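Local coordinates for endo-1,4-beta-xylanase (Bacteroides thetaiotaomicron VPI-5482, PDB 3KST), which probably hydrolyses glycosidic bonds of plant xylan as a calcium-binding member of glycoside hydrolase family 43, at residues Asn172-Ala177 against Tyr201-Ser206; Trp155-Thr160 against Met164-Glu169. One frame throughout, in Å; residues are numbered along the deposited sequence.

Contact 1: residues Asn172-Ala177 against Tyr201-Ser206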
loop_
_atom_site.group_PDB
_atom_site.type_symbol
_atom_site.label_atom_id
_atom_site.label_comp_id
_atom_site.label_asym_id
_atom_site.label_seq_id
_atom_site.Cartn_x
_atom_site.Cartn_y
_atom_site.Cartn_z
ATOM N N ASN A 172 -8.235 17.563 2.009
ATOM C CA ASN A 172 -7.891 17.690 3.428
ATOM C C ASN A 172 -6.502 17.135 3.688
ATOM O O ASN A 172 -6.131 16.088 3.137
ATOM C CB ASN A 172 -8.890 16.924 4.300
ATOM C CG ASN A 172 -10.109 17.738 4.650
ATOM O OD1 ASN A 172 -10.092 18.508 5.611
ATOM N ND2 ASN A 172 -11.197 17.530 3.910
ATOM N N GLN A 173 -5.765 17.806 4.556
ATOM C CA GLN A 173 -4.427 17.387 4.933
ATOM C C GLN A 173 -4.481 16.433 6.133
ATOM O O GLN A 173 -5.036 16.782 7.198
ATOM C CB GLN A 173 -3.543 18.597 5.235
ATOM C CG GLN A 173 -2.160 18.173 5.722
ATOM C CD GLN A 173 -1.262 19.337 5.907
ATOM O OE1 GLN A 173 -0.959 20.041 4.957
ATOM N NE2 GLN A 173 -0.768 19.518 7.136
ATOM N N CYS A 174 -3.836 15.266 5.988
ATOM C CA CYS A 174 -3.877 14.217 7.019
ATOM C C CYS A 174 -2.636 14.155 7.939
ATOM O O CYS A 174 -2.750 14.382 9.139
ATOM C CB CYS A 174 -4.107 12.815 6.409
ATOM S SG CYS A 174 -5.519 12.694 5.242
ATOM N N ILE A 175 -1.479 13.819 7.362
ATOM C CA ILE A 175 -0.259 13.544 8.126
ATOM C C ILE A 175 1.023 14.064 7.443
ATOM O O ILE A 175 1.210 13.878 6.246
ATOM C CB ILE A 175 -0.083 11.990 8.300
ATOM C CG1 ILE A 175 -1.260 11.316 9.039
ATOM C CG2 ILE A 175 1.227 11.665 8.992
ATOM C CD1 ILE A 175 -1.435 11.792 10.418
ATOM N N LYS A 176 1.855 14.776 8.205
ATOM C CA LYS A 176 3.199 15.163 7.764
ATOM C C LYS A 176 4.234 14.660 8.783
ATOM O O LYS A 176 3.873 14.323 9.916
ATOM C CB LYS A 176 3.301 16.655 7.423
ATOM C CG LYS A 176 3.042 17.679 8.468
ATOM C CD LYS A 176 2.926 19.024 7.743
ATOM C CE LYS A 176 3.330 20.203 8.542
ATOM N NZ LYS A 176 2.907 21.420 7.764
ATOM N N ALA A 177 5.489 14.551 8.337
ATOM C CA ALA A 177 6.611 14.081 9.189
ATOM C C ALA A 177 6.908 15.179 10.225
ATOM O O ALA A 177 7.268 16.311 9.847
ATOM C CB ALA A 177 7.804 13.761 8.339
ATOM N N TYR A 201 -11.558 5.764 12.601
ATOM C CA TYR A 201 -10.816 5.624 11.333
ATOM C C TYR A 201 -9.336 5.646 11.672
ATOM O O TYR A 201 -8.875 6.591 12.333
ATOM C CB TYR A 201 -11.145 6.770 10.381
ATOM C CG TYR A 201 -12.614 6.798 10.011
ATOM C CD1 TYR A 201 -13.538 7.498 10.797
ATOM C CD2 TYR A 201 -13.088 6.119 8.889
ATOM C CE1 TYR A 201 -14.909 7.522 10.469
ATOM C CE2 TYR A 201 -14.450 6.139 8.553
ATOM C CZ TYR A 201 -15.351 6.861 9.353
ATOM O OH TYR A 201 -16.696 6.922 9.058
ATOM N N TYR A 202 -8.620 4.590 11.257
ATOM C CA TYR A 202 -7.197 4.388 11.496
ATOM C C TYR A 202 -6.437 4.581 10.208
ATOM O O TYR A 202 -6.714 3.859 9.223
ATOM C CB TYR A 202 -6.933 2.953 11.984
ATOM C CG TYR A 202 -7.553 2.654 13.314
ATOM C CD1 TYR A 202 -8.904 2.317 13.413
ATOM C CD2 TYR A 202 -6.787 2.707 14.498
ATOM C CE1 TYR A 202 -9.468 2.049 14.641
ATOM C CE2 TYR A 202 -7.341 2.463 15.719
ATOM C CZ TYR A 202 -8.691 2.119 15.790
ATOM O OH TYR A 202 -9.279 1.872 16.988
ATOM N N LEU A 203 -5.536 5.568 10.206
ATOM C CA LEU A 203 -4.686 5.872 9.059
ATOM C C LEU A 203 -3.298 5.354 9.410
ATOM O O LEU A 203 -2.624 5.909 10.297
ATOM C CB LEU A 203 -4.688 7.372 8.756
ATOM C CG LEU A 203 -4.002 7.903 7.490
ATOM C CD1 LEU A 203 -4.411 9.379 7.270
ATOM C CD2 LEU A 203 -2.497 7.771 7.474
ATOM N N ILE A 204 -2.886 4.281 8.720
ATOM C CA ILE A 204 -1.615 3.598 8.936
ATOM C C ILE A 204 -0.648 4.038 7.798
ATOM O O ILE A 204 -0.967 3.930 6.582
ATOM C CB ILE A 204 -1.857 2.055 9.000
ATOM C CG1 ILE A 204 -3.034 1.715 9.946
ATOM C CG2 ILE A 204 -0.585 1.377 9.434
ATOM C CD1 ILE A 204 -3.775 0.442 9.600
ATOM N N TYR A 205 0.513 4.564 8.183
ATOM C CA TYR A 205 1.434 5.180 7.234
ATOM C C TYR A 205 2.885 4.888 7.529
ATOM O O TYR A 205 3.216 4.421 8.640
ATOM C CB TYR A 205 1.199 6.724 7.260
ATOM C CG TYR A 205 1.550 7.361 8.594
ATOM C CD1 TYR A 205 0.593 7.480 9.616
ATOM C CD2 TYR A 205 2.852 7.835 8.844
ATOM C CE1 TYR A 205 0.942 8.055 10.873
ATOM C CE2 TYR A 205 3.206 8.400 10.103
ATOM C CZ TYR A 205 2.230 8.518 11.093
ATOM O OH TYR A 205 2.544 9.039 12.331
ATOM N N SER A 206 3.732 5.203 6.551
ATOM C CA SER A 206 5.187 5.089 6.697
ATOM C C SER A 206 5.857 6.475 6.720
ATOM O O SER A 206 5.373 7.416 6.093
ATOM C CB SER A 206 5.777 4.245 5.567
ATOM O OG SER A 206 5.205 2.948 5.497
#

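Contact 2: residues Trp155-Thr160 against Met164-Glu169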
loop_
_atom_site.group_PDB
_atom_site.type_symbol
_atom_site.label_atom_id
_atom_site.label_comp_id
_atom_site.label_asym_id
_atom_site.label_seq_id
_atom_site.Cartn_x
_atom_site.Cartn_y
_atom_site.Cartn_z
ATOM N N TRP A 155 -2.498 13.368 2.013
ATOM C CA TRP A 155 -3.761 14.092 1.812
ATOM C C TRP A 155 -4.893 13.105 1.569
ATOM O O TRP A 155 -4.676 11.919 1.326
ATOM C CB TRP A 155 -3.622 15.036 0.604
ATOM C CG TRP A 155 -2.828 16.250 0.913
ATOM C CD1 TRP A 155 -1.482 16.340 1.057
ATOM C CD2 TRP A 155 -3.344 17.542 1.162
ATOM N NE1 TRP A 155 -1.109 17.627 1.348
ATOM C CE2 TRP A 155 -2.240 18.393 1.415
ATOM C CE3 TRP A 155 -4.633 18.082 1.158
ATOM C CZ2 TRP A 155 -2.394 19.764 1.691
ATOM C CZ3 TRP A 155 -4.791 19.431 1.436
ATOM C CH2 TRP A 155 -3.677 20.246 1.735
ATOM N N VAL A 156 -6.123 13.592 1.648
ATOM C CA VAL A 156 -7.289 12.811 1.289
ATOM C C VAL A 156 -8.247 13.719 0.534
ATOM O O VAL A 156 -8.201 14.956 0.725
ATOM C CB VAL A 156 -7.987 12.227 2.546
ATOM C CG1 VAL A 156 -8.518 13.396 3.455
ATOM C CG2 VAL A 156 -9.104 11.211 2.166
ATOM N N ALA A 157 -9.034 13.105 -0.351
ATOM C CA ALA A 157 -10.144 13.768 -1.037
ATOM C C ALA A 157 -11.209 12.727 -1.347
ATOM O O ALA A 157 -10.903 11.582 -1.538
ATOM C CB ALA A 157 -9.688 14.413 -2.318
ATOM N N GLN A 158 -12.465 13.153 -1.381
ATOM C CA GLN A 158 -13.556 12.275 -1.788
ATOM C C GLN A 158 -13.422 12.056 -3.293
ATOM O O GLN A 158 -13.013 12.978 -4.023
ATOM C CB GLN A 158 -14.895 12.948 -1.476
ATOM C CG GLN A 158 -16.115 12.116 -1.757
ATOM C CD GLN A 158 -17.404 12.909 -1.621
ATOM O OE1 GLN A 158 -17.446 13.946 -0.951
ATOM N NE2 GLN A 158 -18.480 12.409 -2.250
HETATM N N MSE A 159 -13.719 10.839 -3.751
HETATM C CA MSE A 159 -13.714 10.537 -5.189
HETATM C C MSE A 159 -15.115 10.730 -5.763
HETATM O O MSE A 159 -16.113 10.721 -5.036
HETATM C CB MSE A 159 -13.282 9.086 -5.498
HETATM C CG MSE A 159 -11.923 8.682 -4.960
HETATM SE SE MSE A 159 -11.084 7.311 -6.045
HETATM C CE MSE A 159 -10.493 8.442 -7.459
ATOM N N THR A 160 -15.185 10.878 -7.085
ATOM C CA THR A 160 -16.474 10.851 -7.772
ATOM C C THR A 160 -17.036 9.401 -7.724
ATOM O O THR A 160 -16.331 8.456 -7.319
ATOM C CB THR A 160 -16.342 11.376 -9.211
ATOM O OG1 THR A 160 -15.335 10.635 -9.904
ATOM C CG2 THR A 160 -15.922 12.865 -9.222
HETATM N N MSE A 164 -12.848 7.641 -10.815
HETATM C CA MSE A 164 -11.935 8.108 -11.842
HETATM C C MSE A 164 -11.372 9.512 -11.523
HETATM O O MSE A 164 -10.378 9.918 -12.081
HETATM C CB MSE A 164 -12.717 8.121 -13.175
HETATM C CG MSE A 164 -11.899 7.868 -14.404
HETATM SE SE MSE A 164 -11.480 5.978 -14.692
HETATM C CE MSE A 164 -11.846 5.262 -12.930
ATOM N N SER A 165 -12.052 10.256 -10.655
ATOM C CA SER A 165 -11.642 11.624 -10.315
ATOM C C SER A 165 -11.791 11.881 -8.835
ATOM O O SER A 165 -12.586 11.204 -8.163
ATOM C CB SER A 165 -12.564 12.624 -11.016
ATOM O OG SER A 165 -12.626 12.442 -12.415
ATOM N N ILE A 166 -11.028 12.856 -8.345
ATOM C CA ILE A 166 -11.188 13.352 -6.967
ATOM C C ILE A 166 -11.989 14.644 -7.003
ATOM O O ILE A 166 -11.947 15.375 -7.995
ATOM C CB ILE A 166 -9.859 13.563 -6.212
ATOM C CG1 ILE A 166 -8.894 14.530 -6.890
ATOM C CG2 ILE A 166 -9.140 12.228 -6.027
ATOM C CD1 ILE A 166 -7.805 15.012 -5.896
ATOM N N LYS A 167 -12.716 14.916 -5.925
ATOM C CA LYS A 167 -13.468 16.155 -5.758
ATOM C C LYS A 167 -12.497 17.065 -5.049
ATOM O O LYS A 167 -12.357 16.979 -3.834
ATOM C CB LYS A 167 -14.734 15.912 -4.935
ATOM C CG LYS A 167 -15.714 15.015 -5.622
ATOM C CD LYS A 167 -17.030 15.005 -4.855
ATOM C CE LYS A 167 -18.108 14.319 -5.629
ATOM N NZ LYS A 167 -19.443 14.698 -5.079
ATOM N N THR A 168 -11.834 17.944 -5.811
ATOM C CA THR A 168 -10.786 18.821 -5.234
ATOM C C THR A 168 -11.231 19.753 -4.120
ATOM O O THR A 168 -10.420 20.081 -3.248
ATOM C CB THR A 168 -9.946 19.567 -6.283
ATOM O OG1 THR A 168 -10.768 20.386 -7.113
ATOM C CG2 THR A 168 -9.210 18.549 -7.187
ATOM N N GLU A 169 -12.513 20.146 -4.115
ATOM C CA GLU A 169 -13.055 20.935 -3.008
ATOM C C GLU A 169 -13.093 20.180 -1.656
ATOM O O GLU A 169 -13.276 20.814 -0.621
ATOM C CB GLU A 169 -14.460 21.482 -3.341
ATOM C CG GLU A 169 -15.675 20.507 -3.282
ATOM C CD GLU A 169 -15.787 19.489 -4.412
ATOM O OE1 GLU A 169 -15.038 19.552 -5.427
ATOM O OE2 GLU A 169 -16.682 18.623 -4.269
#

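Contact 1: residues Asn172-Ala177 against Tyr201-Ser206
C174 and I175 of strand 172-175 pack on L203 and Y205 of segment 201-206 of strand 200-207. The strands are not paired. Their axes pass 9.3 Å apart at closest approach and cross at -64°. No hydrogen bond joins them, so side chains alone carry the contact. C174 and I175 sit in a classic beta bulge, both opposite I154. The bulge lets two successive side chains point toward segment 201-206.

The I175 methyl CG2 sits over the middle of the Y205 ring. It is 3.9 Å from the ring centroid and 9° off the ring normal, a clean CH-pi contact. I175 holds CG2 opposite its own backbone N, with the CG1 branch beside that N at chi1 -60°. This sends CG2 to Y205 and CG1 to L203. I175 CG1 lies 4.1 Å from L203 CD2, as the two side chains run alongside each other, head to tail. L203 CD1 also meets C174 CB at 3.6 Å, with C174 SG a little farther from that methyl. L203 was modelled in two conformers, so its contacts may not hold in both. Replacing I175 by an alanine would probably uncover this face of the Y205 ring and open a gap beside L203.

The Y205 hydroxyl is hydrogen-bonded to E182 OE2, so the ring is held at its polar end as well as covered on a face. Family 43 enzymes are five-bladed beta-propellers, and the contact joins two successive antiparallel four-strand sheets, consistent with neighbouring blades. Strand 172-175 is the outermost strand of one, next to strand 152-158. Strand 200-207 lies inside the other, between strands 189-197 and 216-222. I175 also touches A189 and A220, and W229 packs on C174 and L203.

Contact 2: residues Trp155-Thr160 against Met164-Glu169
The side chains of Q158 and K167 run alongside each other in the same direction, both stretched out. K167 CD rests 3.9 Å from Q158 CD. Their polar ends, Q158 NE2 and K167 NZ, are 3.8 Å apart. The contact sets the lysine methylenes CD and CE against the side-chain amide of Q158; no hydrogen bond joins the two. At the backbone, K167 N donates an almost straight bond to Q158 O, 2.7 Å long.

T160 faces S165 at the other end. T160 N donates to S165 O at 2.8 Å, from a position tilted 31° out of the carbonyl plane. T160 OG1 stands between its own backbone N and carbonyl carbon, at chi1 55°. There it takes a weak bond from S165 N, at 3.4 Å. Its stronger partner is D162 OD1, which also bonds M164 N.

M159 and I166 form the single bridge between these two backbone bonds, an antiparallel non-hydrogen-bonded pair. M159 is a selenomethionine. A turn at its last torsion (chi3 78°) carries CE back to 3.5 Å from S165 O and 4.3 Å from I166 CG2. I166 CB also rests 4.0 Å from A157 CB. M159 packs further on P141 and L143, and I166 on F145 and W124.

The contact is a short hairpin-like return of the chain after strand 152-158. Backbone bonds set the register. Apolar groups of A157, M159 and I166 cover its buried side. The partly exposed Q158 and K167 contribute packing and not a polar link, with NE2 and NZ adjacent but not bonded.

The two contacts follow each other along the chain, each with one segment on the same antiparallel sheet. Their centres are 16 Å apart. Strand 152-158 gives one side of contact 2, and its neighbour 172-175 one side of contact 1. N172 O lies 2.9 Å from V156 N, a probable hydrogen bond, and C174 SG packs on V156 CG1 at 3.6 Å. Contact 1 lies near predicted catalytic residues. The Y205 side chain is about 7 Å from that of E190, the predicted proton donor, and about 9 Å from that of D130, predicted to tune the donor's pKa. It is about 10 Å from the calcium ion, and the M159 side chain of contact 2 about 14 Å.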